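Local coordinates for protein putative amidohydrolase (Unidentified, PDB 3FEQ) that probably acts as a zinc-dependent prolidase of the amidohydrolase superfamily, hydrolysing dipeptides that end in proline, at residues 12-17 and 383-388. Numbering follows the deposited sequence.
Sequences NVLDLE and NPLEDI
L14 reaches from strand 11-15 with its two methyls divided between neighbouring residues of the loop 383-388. CD1 of L14 lies 4.2 Å from CG of P384, the outer corner of the pyrrolidine ring, and the two side chains run past each other in opposite directions. The other branch of L14, CD2, meets CD2 of L385 at 4.1 Å, one methyl against another, with the two leucine side chains at a slant. A chi2 of -175° puts CD1 of L14 anti to CA, and with the fork turned this way one branch faces P384 and the other L385. Each contact is a light apolar touch, and no hydrogen bond joins the segments; the closest pair of CA atoms, those of L14 and L385, is 8.8 Å apart. Within the loop, the carbonyl O of N383 accepts from N of both E386 and D387, a turn with P384 and L385 at its corner. L349 of helix 345-351 touches L14, P384 and L385 alike, while M58 and L21 add to the surroundings of L14. The contact thus joins a strand from near the N-terminus to a loop near the C-terminus, consistent with the small β-sandwich domain that accompanies the metal-binding TIM barrel in many amidohydrolases, here packed against helix 345-351.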
ATOM      1  N   ASN C  12     -17.275   4.690 -63.030  1.00 67.01           N
ATOM      2  CA  ASN C  12     -17.366   6.141 -62.992  1.00 65.81           C
ATOM      3  C   ASN C  12     -16.690   6.672 -61.734  1.00 61.70           C
ATOM      4  O   ASN C  12     -17.276   6.700 -60.658  1.00 64.68           O
ATOM      5  CB  ASN C  12     -18.822   6.591 -63.068  1.00 70.39           C
ATOM      6  CG  ASN C  12     -19.633   5.763 -64.042  1.00 70.72           C
ATOM      7  OD1 ASN C  12     -20.679   5.226 -63.691  1.00 76.27           O
ATOM      8  ND2 ASN C  12     -19.145   5.643 -65.268  1.00 75.44           N
ATOM      9  N   VAL C  13     -15.428   7.044 -61.878  1.00 58.46           N
ATOM     10  CA  VAL C  13     -14.581   7.352 -60.740  1.00 59.22           C
ATOM     11  C   VAL C  13     -14.891   8.730 -60.173  1.00 61.00           C
ATOM     12  O   VAL C  13     -14.786   9.740 -60.863  1.00 62.09           O
ATOM     13  CB  VAL C  13     -13.094   7.254 -61.124  1.00 57.43           C
ATOM     14  CG1 VAL C  13     -12.211   7.881 -60.060  1.00 62.52           C
ATOM     15  CG2 VAL C  13     -12.708   5.806 -61.351  1.00 51.70           C
ATOM     16  N   LEU C  14     -15.288   8.759 -58.909  1.00 65.52           N
ATOM     17  CA  LEU C  14     -15.616  10.006 -58.259  1.00 66.76           C
ATOM     18  C   LEU C  14     -14.339  10.738 -57.931  1.00 68.12           C
ATOM     19  O   LEU C  14     -13.492  10.232 -57.203  1.00 68.45           O
ATOM     20  CB  LEU C  14     -16.401   9.752 -56.981  1.00 67.65           C
ATOM     21  CG  LEU C  14     -17.464  10.784 -56.611  1.00 70.37           C
ATOM     22  CD1 LEU C  14     -18.052  10.425 -55.256  1.00 78.35           C
ATOM     23  CD2 LEU C  14     -16.929  12.210 -56.599  1.00 64.57           C
ATOM     24  N   ASP C  15     -14.200  11.927 -58.495  1.00 72.66           N
ATOM     25  CA  ASP C  15     -13.153  12.829 -58.080  1.00 72.96           C
ATOM     26  C   ASP C  15     -13.764  13.955 -57.283  1.00 72.93           C
ATOM     27  O   ASP C  15     -14.704  14.606 -57.732  1.00 73.25           O
ATOM     28  CB  ASP C  15     -12.408  13.381 -59.284  1.00 78.77           C
ATOM     29  CG  ASP C  15     -11.123  14.069 -58.896  1.00 89.94           C
ATOM     30  OD1 ASP C  15     -11.185  15.239 -58.455  1.00 93.59           O
ATOM     31  OD2 ASP C  15     -10.052  13.434 -59.020  1.00 98.74           O
ATOM     32  N   LEU C  16     -13.192  14.199 -56.111  1.00 73.25           N
ATOM     33  CA  LEU C  16     -13.872  14.939 -55.064  1.00 72.41           C
ATOM     34  C   LEU C  16     -13.497  16.414 -54.996  1.00 75.78           C
ATOM     35  O   LEU C  16     -14.313  17.242 -54.601  1.00 79.92           O
ATOM     36  CB  LEU C  16     -13.670  14.256 -53.714  1.00 68.86           C
ATOM     37  CG  LEU C  16     -14.583  13.049 -53.515  1.00 59.51           C
ATOM     38  CD1 LEU C  16     -13.865  11.938 -52.777  1.00 64.04           C
ATOM     39  CD2 LEU C  16     -15.849  13.458 -52.796  1.00 46.36           C
ATOM     40  N   GLU C  17     -12.273  16.748 -55.388  1.00 79.86           N
ATOM     41  CA  GLU C  17     -11.829  18.141 -55.360  1.00 87.03           C
ATOM     42  C   GLU C  17     -12.380  18.925 -56.545  1.00 87.83           C
ATOM     43  O   GLU C  17     -12.437  20.154 -56.510  1.00 93.71           O
ATOM     44  CB  GLU C  17     -10.301  18.252 -55.291  1.00 89.11           C
ATOM     45  CG  GLU C  17      -9.545  17.271 -56.175  1.00108.87           C
ATOM     46  CD  GLU C  17      -9.157  15.987 -55.444  1.00125.67           C
ATOM     47  OE1 GLU C  17     -10.058  15.253 -54.975  1.00129.97           O
ATOM     48  OE2 GLU C  17      -7.941  15.702 -55.352  1.00131.06           O
ATOM     49  N   ASN C 383     -25.483   7.115 -58.493  1.00 56.44           N
ATOM     50  CA  ASN C 383     -24.626   8.278 -58.401  1.00 57.64           C
ATOM     51  C   ASN C 383     -24.964   9.132 -57.185  1.00 60.45           C
ATOM     52  O   ASN C 383     -26.015   9.770 -57.141  1.00 59.14           O
ATOM     53  CB  ASN C 383     -24.722   9.096 -59.682  1.00 58.96           C
ATOM     54  CG  ASN C 383     -24.025  10.421 -59.568  1.00 69.56           C
ATOM     55  OD1 ASN C 383     -22.858  10.485 -59.180  1.00 75.14           O
ATOM     56  ND2 ASN C 383     -24.745  11.500 -59.863  1.00 77.06           N
ATOM     57  N   PRO C 384     -24.068   9.145 -56.189  1.00 62.94           N
ATOM     58  CA  PRO C 384     -24.293   9.833 -54.924  1.00 63.93           C
ATOM     59  C   PRO C 384     -24.337  11.341 -55.107  1.00 61.32           C
ATOM     60  O   PRO C 384     -25.017  12.045 -54.356  1.00 58.39           O
ATOM     61  CB  PRO C 384     -23.078   9.428 -54.084  1.00 60.80           C
ATOM     62  CG  PRO C 384     -22.030   9.101 -55.065  1.00 63.71           C
ATOM     63  CD  PRO C 384     -22.753   8.487 -56.226  1.00 68.77           C
ATOM     64  N   LEU C 385     -23.655  11.821 -56.138  1.00 59.23           N
ATOM     65  CA  LEU C 385     -23.573  13.243 -56.394  1.00 60.55           C
ATOM     66  C   LEU C 385     -24.945  13.835 -56.701  1.00 64.63           C
ATOM     67  O   LEU C 385     -25.135  15.036 -56.556  1.00 72.20           O
ATOM     68  CB  LEU C 385     -22.591  13.514 -57.530  1.00 57.55           C
ATOM     69  CG  LEU C 385     -21.411  14.449 -57.243  1.00 57.83           C
ATOM     70  CD1 LEU C 385     -21.016  14.376 -55.787  1.00 59.26           C
ATOM     71  CD2 LEU C 385     -20.207  14.133 -58.132  1.00 47.31           C
ATOM     72  N   GLU C 386     -25.905  12.988 -57.069  1.00 66.15           N
ATOM     73  CA  GLU C 386     -27.275  13.437 -57.315  1.00 70.63           C
ATOM     74  C   GLU C 386     -28.321  12.816 -56.407  1.00 69.04           C
ATOM     75  O   GLU C 386     -29.301  13.463 -56.051  1.00 76.40           O
ATOM     76  CB  GLU C 386     -27.663  13.206 -58.764  1.00 77.40           C
ATOM     77  CG  GLU C 386     -27.771  14.490 -59.556  1.00 96.15           C
ATOM     78  CD  GLU C 386     -27.303  14.323 -60.982  1.00113.16           C
ATOM     79  OE1 GLU C 386     -26.347  15.023 -61.380  1.00115.78           O
ATOM     80  OE2 GLU C 386     -27.875  13.470 -61.696  1.00123.01           O
ATOM     81  N   ASP C 387     -28.145  11.547 -56.074  1.00 69.43           N
ATOM     82  CA  ASP C 387     -28.948  10.941 -55.024  1.00 73.03           C
ATOM     83  C   ASP C 387     -28.084  10.516 -53.837  1.00 72.35           C
ATOM     84  O   ASP C 387     -27.350   9.534 -53.907  1.00 67.43           O
ATOM     85  CB  ASP C 387     -29.754   9.759 -55.559  1.00 72.48           C
ATOM     86  CG  ASP C 387     -30.627   9.120 -54.491  1.00 86.97           C
ATOM     87  OD1 ASP C 387     -31.150   9.854 -53.617  1.00 95.39           O
ATOM     88  OD2 ASP C 387     -30.790   7.881 -54.524  1.00 90.84           O
ATOM     89  N   ILE C 388     -28.195  11.255 -52.740  1.00 69.79           N
ATOM     90  CA  ILE C 388     -27.419  10.960 -51.551  1.00 63.91           C
ATOM     91  C   ILE C 388     -27.864   9.650 -50.920  1.00 64.95           C
ATOM     92  O   ILE C 388     -27.105   9.019 -50.186  1.00 70.40           O
ATOM     93  CB  ILE C 388     -27.507  12.099 -50.522  1.00 64.55           C
ATOM     94  CG1 ILE C 388     -26.455  11.916 -49.427  1.00 55.80           C
ATOM     95  CG2 ILE C 388     -28.910  12.188 -49.928  1.00 62.10           C
ATOM     96  CD1 ILE C 388     -25.046  11.826 -49.934  1.00 47.52           C
TER